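Local coordinates for protein probable acrylyl-CoA reductase AcuI (Escherichia coli, PDB 1O89) that probably catalyses the NADPH-dependent reduction of acrylyl-CoA to propanoyl-CoA and forms a homodimer, at residues Glu94-Phe98 / Gly127-Val131; Val55-Leu60 / Thr340-Val344; Ser44-Glu48 / Asn114-Gly118; Ala24-Gln29 / Phe78-Pro82. All coordinates share one frame; numbering follows the deposited sequence.

Contact 1. Residues Glu94-Phe98 / Gly127-Val131; sequences EDPRF and GDWLV
Arg-97 reaches across to Asp-128, the two side chains meeting at about a right angle. Its NH2 lies 2.8 Å from Asp-128 OD1 in a salt bridge whose guanidinium and carboxylate planes stand 89° apart, so a single oxygen is engaged rather than a paired edge. The arginine chain bends at chi2 (-124°), which brings NE up to the oxygens of Asp-95, 3.0 Å from OD1. One arginine thus lies between two acids and probably offsets their mutual repulsion. Asp-95 OD2 packs 3.3 Å from Gly-127 CA, an approach that the missing side chain permits, and a water links OD2 weakly to Gly-127 N. On the buried side, Leu-130 sets CD1 over the centre of the Phe-98 ring, 4.3 Å from the centroid and 8° off its normal, a CH-pi contact. The edge of the same ring is turned to Asp-95 CG, and its CE2 comes 3.4 Å from Gly-127 O. Val-104 of strand 103-107 touches both Phe-98 and Leu-130, and Val-51 touches Leu-130. A type I beta turn, Asp-95 to Phe-98, is thereby joined by a salt-bridge network to the 3-10 turn 127-129 in the GroES-like domain of this dehydrogenase family.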
# COMPACT_ATOMS: atom_id res chain seq x y z
N GLU A 94 2.88 -39.16 -2.06
CA GLU A 94 3.18 -39.29 -3.49
C GLU A 94 3.96 -38.06 -3.98
O GLU A 94 4.49 -38.08 -5.09
CB GLU A 94 1.90 -39.43 -4.31
CG GLU A 94 1.08 -40.69 -4.03
CD GLU A 94 -0.42 -40.40 -3.92
OE1 GLU A 94 -1.13 -40.47 -4.94
OE2 GLU A 94 -0.87 -40.09 -2.80
N ASP A 95 3.99 -37.00 -3.19
CA ASP A 95 4.81 -35.82 -3.49
C ASP A 95 6.30 -36.18 -3.30
O ASP A 95 6.70 -36.53 -2.19
CB ASP A 95 4.40 -34.65 -2.57
CG ASP A 95 4.95 -33.31 -3.04
OD1 ASP A 95 6.14 -33.24 -3.42
OD2 ASP A 95 4.25 -32.27 -3.06
N PRO A 96 7.11 -36.08 -4.36
CA PRO A 96 8.52 -36.51 -4.29
C PRO A 96 9.32 -35.96 -3.12
O PRO A 96 10.16 -36.67 -2.58
CB PRO A 96 9.12 -35.98 -5.61
CG PRO A 96 7.98 -35.77 -6.52
CD PRO A 96 6.75 -35.56 -5.69
N ARG A 97 9.07 -34.70 -2.75
CA ARG A 97 9.90 -34.01 -1.75
C ARG A 97 9.52 -34.25 -0.28
O ARG A 97 10.19 -33.75 0.61
CB ARG A 97 9.98 -32.51 -2.06
CG ARG A 97 8.67 -31.76 -1.97
CD ARG A 97 8.29 -31.01 -3.25
NE ARG A 97 6.98 -30.37 -3.10
CZ ARG A 97 6.65 -29.16 -3.56
NH1 ARG A 97 7.52 -28.41 -4.24
NH2 ARG A 97 5.43 -28.70 -3.34
N PHE A 98 8.45 -35.01 -0.04
CA PHE A 98 8.08 -35.41 1.32
C PHE A 98 8.16 -36.92 1.49
O PHE A 98 7.70 -37.68 0.63
CB PHE A 98 6.67 -34.91 1.67
CG PHE A 98 6.57 -33.42 1.72
CD1 PHE A 98 7.03 -32.72 2.82
CD2 PHE A 98 6.04 -32.71 0.65
CE1 PHE A 98 6.96 -31.34 2.86
CE2 PHE A 98 5.95 -31.33 0.69
CZ PHE A 98 6.41 -30.64 1.80
N GLY A 127 0.85 -31.17 -1.20
CA GLY A 127 2.22 -31.00 -0.72
C GLY A 127 2.67 -29.56 -0.79
O GLY A 127 3.44 -29.11 0.06
N ASP A 128 2.18 -28.84 -1.80
CA ASP A 128 2.39 -27.39 -1.96
C ASP A 128 1.93 -26.56 -0.76
O ASP A 128 2.35 -25.40 -0.61
CB ASP A 128 1.63 -26.86 -3.18
CG ASP A 128 2.04 -27.52 -4.49
OD1 ASP A 128 3.25 -27.71 -4.72
OD2 ASP A 128 1.21 -27.86 -5.35
N TRP A 129 1.04 -27.12 0.06
CA TRP A 129 0.50 -26.42 1.22
C TRP A 129 1.34 -26.59 2.47
O TRP A 129 1.17 -25.83 3.43
CB TRP A 129 -0.91 -26.93 1.53
CG TRP A 129 -1.92 -26.58 0.51
CD1 TRP A 129 -1.76 -25.75 -0.56
CD2 TRP A 129 -3.27 -27.05 0.46
NE1 TRP A 129 -2.93 -25.68 -1.28
CE2 TRP A 129 -3.87 -26.48 -0.68
CE3 TRP A 129 -4.04 -27.91 1.26
CZ2 TRP A 129 -5.20 -26.73 -1.03
CZ3 TRP A 129 -5.36 -28.16 0.90
CH2 TRP A 129 -5.92 -27.57 -0.24
N LEU A 130 2.23 -27.58 2.48
CA LEU A 130 3.02 -27.90 3.68
C LEU A 130 4.33 -27.17 3.74
O LEU A 130 4.89 -26.76 2.73
CB LEU A 130 3.33 -29.40 3.77
CG LEU A 130 2.16 -30.35 3.94
CD1 LEU A 130 2.60 -31.73 3.49
CD2 LEU A 130 1.68 -30.38 5.38
N VAL A 131 4.85 -27.05 4.95
CA VAL A 131 6.16 -26.49 5.18
C VAL A 131 7.01 -27.52 5.90
O VAL A 131 6.62 -28.03 6.96
CB VAL A 131 6.07 -25.20 6.03
CG1 VAL A 131 7.47 -24.62 6.26
CG2 VAL A 131 5.17 -24.19 5.35
O HOH W 1 1.22 -31.23 -4.18

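Contact 2. Residues Val55-Leu60 / Thr340-Val344; sequences VHWSSL and TLVKV
Ser-58 and Val-342 form the hydrogen-bonded pair at the middle of an antiparallel match that joins the late strand 340-343 to strand 51-59 of the GroES-like domain, about 280 residues earlier in the chain. Ser-58 N donates to Val-342 O at 2.9 Å, and Val-342 N returns a bond to Ser-58 O. Bonds from Leu-60 N to Thr-340 O and from Val-344 N to His-56 O extend the pairing to both ends. The tight part is the buried end: Leu-60 CD2 meets Val-342 CG2 at 4.1 Å, while Leu-60 CG touches Thr-340 CG2 at the same distance, with Phe-327 and Ile-331 of helix 324-332 packed against both Leu-60 and Thr-340. Solvent is reached at Lys-343; elsewhere on that face Met-143 of helix 139-161 packs on Trp-57 and Ser-59. The exposed lysine, bent at chi2 (-104°) and chi4, lays CG over the six-membered ring of Trp-57, 3.5 Å from its centroid and offset toward the rim, and its NZ curls back to 3.5 Å from Trp-57 CZ2. His-56, at the outer end, turns from the partner strand and is hydrogen-bonded through NE2 to Thr-89 OG1; with Trp-57 it forms a classic beta bulge opposite Ala-87. Backbone bonding and aliphatic contact therefore fasten the C-terminal strand, with the charged lysine at the exposed edge, where its methylene stem serves as an apolar cover for the indole.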
# COMPACT_ATOMS: atom_id res chain seq x y z
N VAL A 55 -1.02 -36.14 12.58
CA VAL A 55 -1.02 -34.90 13.33
C VAL A 55 -0.67 -35.21 14.78
O VAL A 55 -1.16 -36.17 15.39
CB VAL A 55 -2.39 -34.20 13.22
CG1 VAL A 55 -2.42 -32.88 13.99
CG2 VAL A 55 -2.71 -33.96 11.76
N HIS A 56 0.26 -34.43 15.30
CA HIS A 56 0.69 -34.58 16.68
C HIS A 56 0.16 -33.41 17.51
O HIS A 56 -0.26 -33.60 18.65
CB HIS A 56 2.21 -34.64 16.75
CG HIS A 56 2.80 -35.84 16.08
ND1 HIS A 56 2.25 -37.10 16.18
CD2 HIS A 56 3.94 -35.98 15.36
CE1 HIS A 56 3.01 -37.96 15.52
NE2 HIS A 56 4.04 -37.31 15.02
N TRP A 57 0.21 -32.21 16.93
CA TRP A 57 -0.28 -30.98 17.57
C TRP A 57 -1.10 -30.14 16.60
O TRP A 57 -0.75 -30.00 15.42
CB TRP A 57 0.88 -30.11 18.08
CG TRP A 57 1.67 -30.69 19.22
CD1 TRP A 57 2.85 -31.37 19.14
CD2 TRP A 57 1.34 -30.64 20.62
NE1 TRP A 57 3.27 -31.75 20.39
CE2 TRP A 57 2.37 -31.31 21.32
CE3 TRP A 57 0.28 -30.09 21.36
CZ2 TRP A 57 2.37 -31.46 22.71
CZ3 TRP A 57 0.29 -30.23 22.75
CH2 TRP A 57 1.32 -30.92 23.41
N SER A 58 -2.19 -29.58 17.10
CA SER A 58 -2.93 -28.52 16.40
C SER A 58 -3.18 -27.41 17.43
O SER A 58 -2.43 -27.30 18.42
CB SER A 58 -4.23 -29.09 15.81
OG SER A 58 -4.92 -28.16 14.98
N SER A 59 -4.23 -26.62 17.22
CA SER A 59 -4.57 -25.42 18.01
C SER A 59 -6.05 -25.10 17.94
O SER A 59 -6.77 -25.57 17.06
CB SER A 59 -3.91 -24.15 17.44
OG SER A 59 -2.63 -24.39 16.92
N LEU A 60 -6.46 -24.21 18.84
CA LEU A 60 -7.73 -23.53 18.74
C LEU A 60 -7.46 -22.05 18.50
O LEU A 60 -7.46 -21.25 19.43
CB LEU A 60 -8.55 -23.70 20.02
CG LEU A 60 -9.22 -25.04 20.33
CD1 LEU A 60 -10.41 -24.81 21.23
CD2 LEU A 60 -9.66 -25.81 19.06
N THR A 340 -4.28 -22.00 23.39
CA THR A 340 -4.86 -23.31 23.59
C THR A 340 -4.32 -24.23 22.50
O THR A 340 -4.57 -24.00 21.32
CB THR A 340 -6.41 -23.27 23.52
OG1 THR A 340 -6.94 -22.54 24.64
CG2 THR A 340 -6.99 -24.66 23.70
N LEU A 341 -3.54 -25.24 22.89
CA LEU A 341 -2.99 -26.22 21.96
C LEU A 341 -3.77 -27.51 22.07
O LEU A 341 -4.19 -27.90 23.16
CB LEU A 341 -1.53 -26.51 22.30
CG LEU A 341 -0.55 -25.34 22.28
CD1 LEU A 341 0.80 -25.83 22.78
CD2 LEU A 341 -0.43 -24.77 20.90
N VAL A 342 -3.95 -28.19 20.94
CA VAL A 342 -4.60 -29.50 20.95
C VAL A 342 -3.59 -30.62 20.73
O VAL A 342 -2.97 -30.71 19.67
CB VAL A 342 -5.70 -29.57 19.91
CG1 VAL A 342 -6.37 -30.96 19.92
CG2 VAL A 342 -6.72 -28.49 20.18
N LYS A 343 -3.41 -31.46 21.74
CA LYS A 343 -2.56 -32.65 21.61
C LYS A 343 -3.40 -33.80 21.09
O LYS A 343 -4.31 -34.26 21.77
CB LYS A 343 -1.93 -33.00 22.95
CG LYS A 343 -0.55 -33.64 22.83
CD LYS A 343 -0.55 -35.14 23.05
CE LYS A 343 0.84 -35.65 23.46
NZ LYS A 343 1.64 -34.59 24.16
N VAL A 344 -3.11 -34.27 19.87
CA VAL A 344 -3.96 -35.25 19.21
C VAL A 344 -3.32 -36.65 19.17
O VAL A 344 -2.10 -36.80 19.33
CB VAL A 344 -4.42 -34.76 17.79
CG1 VAL A 344 -4.16 -33.29 17.60
CG2 VAL A 344 -3.74 -35.51 16.69

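Contact 3. Residues Ser44-Glu48 / Asn114-Gly118; sequences SRLPE and NHWGG
Pro-47 touches both flat groups: it lies over one face of the His-115 imidazole, its CG 3.7 Å from the centroid in a CH-pi contact, and beside Trp-116, its CD 3.9 Å from Trp-116 CB. Glu-48 O lies at the edge of the His-115 ring, in its plane, and the indole of Trp-116 meets Leu-46 CD2 at its edge, 4.0 Å from CE3. Here two loops of the GroES-like, beta-rich half of a medium-chain dehydrogenase pack together, one leading into strand 51-59 and the other into strand 122-125. CG of His-115 stands anti to the backbone N (chi1 178°), which swings the imidazole to the proline; its NE2 is bonded to Arg-124 O, fixing the ring's rotation. Trp-116 is likewise tied, through NE1, to Pro-79 O. No hydrogen bond joins the two segments, so the fit rests on shape and on these outside bonds. Toward solvent, Arg-45 bends at chi3 (72°) and presents one face of its guanidinium to Trp-116 CH2, the planes 75° apart, so this is no parallel stack. On the backbone side of the same arginine, Arg-45 O stands 3.5 Å from Trp-116 CZ3.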
# COMPACT_ATOMS: atom_id res chain seq x y z
N SER A 44 -10.73 -43.54 4.18
CA SER A 44 -11.24 -43.28 2.84
C SER A 44 -12.01 -41.96 2.72
O SER A 44 -12.18 -41.45 1.62
CB SER A 44 -12.11 -44.45 2.36
OG SER A 44 -13.24 -44.64 3.19
N ARG A 45 -12.47 -41.42 3.85
CA ARG A 45 -13.29 -40.21 3.85
C ARG A 45 -12.45 -38.94 3.81
O ARG A 45 -12.99 -37.86 3.58
CB ARG A 45 -14.23 -40.21 5.06
CG ARG A 45 -15.51 -41.05 4.85
CD ARG A 45 -16.56 -40.89 5.96
NE ARG A 45 -17.23 -39.58 5.92
CZ ARG A 45 -17.86 -39.01 6.95
NH1 ARG A 45 -17.92 -39.61 8.14
NH2 ARG A 45 -18.43 -37.82 6.80
N LEU A 46 -11.14 -39.06 4.04
CA LEU A 46 -10.23 -37.92 3.99
C LEU A 46 -10.32 -37.25 2.62
O LEU A 46 -10.55 -37.93 1.63
CB LEU A 46 -8.79 -38.36 4.26
CG LEU A 46 -8.44 -38.69 5.72
CD1 LEU A 46 -7.01 -39.19 5.82
CD2 LEU A 46 -8.65 -37.51 6.65
N PRO A 47 -10.15 -35.93 2.55
CA PRO A 47 -10.24 -35.20 1.27
C PRO A 47 -9.04 -35.49 0.38
O PRO A 47 -8.04 -36.02 0.86
CB PRO A 47 -10.23 -33.73 1.71
CG PRO A 47 -9.44 -33.74 2.94
CD PRO A 47 -9.82 -35.01 3.66
N GLU A 48 -9.17 -35.15 -0.91
CA GLU A 48 -8.12 -35.39 -1.89
C GLU A 48 -6.83 -34.65 -1.50
O GLU A 48 -6.87 -33.53 -1.01
CB GLU A 48 -8.58 -34.96 -3.30
CG GLU A 48 -9.58 -35.91 -3.93
CD GLU A 48 -9.87 -35.61 -5.40
OE1 GLU A 48 -8.92 -35.32 -6.17
OE2 GLU A 48 -11.07 -35.68 -5.79
N ASN A 114 -12.63 -24.93 4.60
CA ASN A 114 -13.31 -25.65 3.53
C ASN A 114 -12.59 -26.94 3.12
O ASN A 114 -12.95 -27.57 2.12
CB ASN A 114 -13.55 -24.72 2.33
CG ASN A 114 -12.27 -24.17 1.73
OD1 ASN A 114 -11.18 -24.73 1.91
ND2 ASN A 114 -12.40 -23.07 1.01
N HIS A 115 -11.62 -27.34 3.93
CA HIS A 115 -10.87 -28.56 3.69
C HIS A 115 -10.51 -29.14 5.06
O HIS A 115 -9.99 -28.43 5.90
CB HIS A 115 -9.62 -28.23 2.86
CG HIS A 115 -8.74 -29.41 2.58
ND1 HIS A 115 -8.55 -29.93 1.32
CD2 HIS A 115 -7.98 -30.18 3.41
CE1 HIS A 115 -7.73 -30.96 1.38
NE2 HIS A 115 -7.36 -31.13 2.64
N TRP A 116 -10.81 -30.42 5.30
CA TRP A 116 -10.61 -31.05 6.60
C TRP A 116 -9.22 -30.77 7.14
O TRP A 116 -8.23 -31.05 6.48
CB TRP A 116 -10.85 -32.56 6.55
CG TRP A 116 -12.29 -32.98 6.49
CD1 TRP A 116 -13.39 -32.18 6.33
CD2 TRP A 116 -12.79 -34.31 6.60
NE1 TRP A 116 -14.54 -32.93 6.33
CE2 TRP A 116 -14.20 -34.25 6.51
CE3 TRP A 116 -12.20 -35.57 6.77
CZ2 TRP A 116 -15.02 -35.38 6.57
CZ3 TRP A 116 -13.01 -36.70 6.85
CH2 TRP A 116 -14.40 -36.59 6.75
N GLY A 117 -9.15 -30.28 8.37
CA GLY A 117 -7.92 -29.76 8.92
C GLY A 117 -7.38 -30.49 10.11
O GLY A 117 -7.45 -31.71 10.18
N GLY A 118 -6.87 -29.72 11.07
CA GLY A 118 -5.92 -30.22 12.05
C GLY A 118 -6.44 -30.93 13.26
O GLY A 118 -5.68 -31.62 13.93

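Contact 4. Residues Ala24-Gln29 / Phe78-Pro82; sequences ALLLEQ and FPMIP
Pro-79 fits its CB against Leu-26 and Glu-28, 3.9 Å from CG of each, with the Leu-26 side chain lying beside the proline ring and pointing the same way. With chi1 at -163° Leu-26 swings CG beside its carbonyl carbon, and CD1 comes to 3.8 Å from Ile-81 CG1. Beyond it, Ile-81 CD1 pushes toward the small Ala-24, meeting CB at 3.7 Å. Across the chain from these, Pro-82 fits its ring between Leu-25 and Leu-27: CD lies 4.0 Å from Leu-27 CG, and Ile-68 of helix 62-69 packs on all three residues. Between the two sets of bumps, Leu-27 and Met-80 make a single antiparallel bridge with both backbone bonds formed, joining strand 23-28 to the loop that leads into strand 85-93 of the GroES-like domain. A cis peptide joins Phe-78 to Pro-79, the one packing on Gln-29 and the other on Leu-26. Phe-78 turns the edge of its ring to Leu-27 O and offers a face to Gln-29, whose CG rests 3.8 Å from the ring centroid, offset toward the rim. The extended Gln-29 chain continues along that ring, its amide inclined 34° to the ring plane, and OE1 comes 3.3 Å from Phe-78 CE2.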
# COMPACT_ATOMS: atom_id res chain seq x y z
N ALA A 24 -11.31 -37.67 15.26
CA ALA A 24 -11.42 -36.31 14.74
C ALA A 24 -12.58 -35.59 15.40
O ALA A 24 -13.63 -36.19 15.65
CB ALA A 24 -11.64 -36.36 13.25
N LEU A 25 -12.39 -34.31 15.71
CA LEU A 25 -13.50 -33.44 16.05
C LEU A 25 -14.18 -33.03 14.74
O LEU A 25 -13.59 -32.35 13.92
CB LEU A 25 -13.05 -32.21 16.83
CG LEU A 25 -14.21 -31.34 17.37
CD1 LEU A 25 -14.75 -31.92 18.65
CD2 LEU A 25 -13.77 -29.90 17.57
N LEU A 26 -15.42 -33.49 14.56
CA LEU A 26 -16.22 -33.24 13.37
C LEU A 26 -17.35 -32.24 13.67
O LEU A 26 -18.11 -32.40 14.62
CB LEU A 26 -16.81 -34.56 12.84
CG LEU A 26 -17.33 -34.59 11.39
CD1 LEU A 26 -16.19 -34.50 10.41
CD2 LEU A 26 -18.17 -35.85 11.11
N LEU A 27 -17.45 -31.21 12.84
CA LEU A 27 -18.52 -30.24 12.91
C LEU A 27 -19.58 -30.62 11.90
O LEU A 27 -19.27 -30.86 10.74
CB LEU A 27 -17.99 -28.83 12.63
CG LEU A 27 -16.86 -28.34 13.52
CD1 LEU A 27 -16.59 -26.84 13.31
CD2 LEU A 27 -17.15 -28.64 14.99
N GLU A 28 -20.83 -30.69 12.35
CA GLU A 28 -21.97 -31.00 11.49
C GLU A 28 -23.05 -29.96 11.72
O GLU A 28 -23.20 -29.46 12.83
CB GLU A 28 -22.51 -32.39 11.82
CG GLU A 28 -21.60 -33.53 11.42
CD GLU A 28 -22.05 -34.88 11.95
OE1 GLU A 28 -21.97 -35.11 13.18
OE2 GLU A 28 -22.47 -35.72 11.14
N GLN A 29 -23.81 -29.62 10.67
CA GLN A 29 -24.95 -28.73 10.84
C GLN A 29 -26.21 -29.59 10.91
O GLN A 29 -26.68 -30.09 9.88
CB GLN A 29 -25.06 -27.73 9.67
CG GLN A 29 -24.51 -26.33 10.00
CD GLN A 29 -24.95 -25.25 9.01
OE1 GLN A 29 -24.37 -24.17 8.97
NE2 GLN A 29 -25.97 -25.55 8.22
N PHE A 78 -20.12 -28.67 5.30
CA PHE A 78 -20.21 -29.63 6.37
C PHE A 78 -20.43 -31.04 5.78
O PHE A 78 -21.07 -31.17 4.74
CB PHE A 78 -21.35 -29.27 7.32
CG PHE A 78 -21.17 -27.94 8.00
CD1 PHE A 78 -20.50 -27.85 9.23
CD2 PHE A 78 -21.67 -26.77 7.43
CE1 PHE A 78 -20.34 -26.62 9.86
CE2 PHE A 78 -21.51 -25.54 8.06
CZ PHE A 78 -20.84 -25.47 9.28
N PRO A 79 -19.93 -32.08 6.44
CA PRO A 79 -19.25 -31.98 7.73
C PRO A 79 -17.82 -31.46 7.58
O PRO A 79 -17.25 -31.59 6.50
CB PRO A 79 -19.26 -33.42 8.26
CG PRO A 79 -19.55 -34.31 7.07
CD PRO A 79 -19.99 -33.46 5.94
N MET A 80 -17.25 -30.89 8.64
CA MET A 80 -15.93 -30.25 8.55
C MET A 80 -15.09 -30.54 9.76
O MET A 80 -15.58 -30.46 10.87
CB MET A 80 -16.11 -28.73 8.41
CG MET A 80 -14.81 -27.93 8.34
SD MET A 80 -13.72 -28.45 7.01
CE MET A 80 -14.82 -28.51 5.69
N ILE A 81 -13.82 -30.87 9.54
CA ILE A 81 -12.84 -30.95 10.63
C ILE A 81 -12.09 -29.61 10.71
O ILE A 81 -11.40 -29.25 9.76
CB ILE A 81 -11.84 -32.07 10.38
CG1 ILE A 81 -12.53 -33.44 10.44
CG2 ILE A 81 -10.73 -32.02 11.43
CD1 ILE A 81 -11.63 -34.58 10.01
N PRO A 82 -12.23 -28.88 11.81
CA PRO A 82 -11.58 -27.59 11.96
C PRO A 82 -10.09 -27.73 12.30
O PRO A 82 -9.55 -28.84 12.33
CB PRO A 82 -12.34 -26.94 13.11
CG PRO A 82 -12.81 -28.09 13.94
CD PRO A 82 -12.98 -29.26 13.02

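In the fold
Contacts 2 and 4 are buried and depend on backbone pairing with aliphatic packing, whereas contact 1 is partly buried and contact 3 lies at the surface, neither having a direct hydrogen bond across its segments. Only contact 1 joins its two segments by a salt bridge. Contacts 3 and 4 are close neighbours, centres about 10 Å apart, and share partners: Gly-117 N probably bonds to Ile-81 O, and Trp-116 CE3 packs on Ile-81 CD1. Contact 3 also touches contact 1 through His-115 and Trp-129, and contact 2 where Gly-118 O meets Ser-58 CB. Strand 51-59 takes part in contact 2 and, through Val-51 and Val-53, lines contact 1. Contact 2 lies nearest the chain's centre.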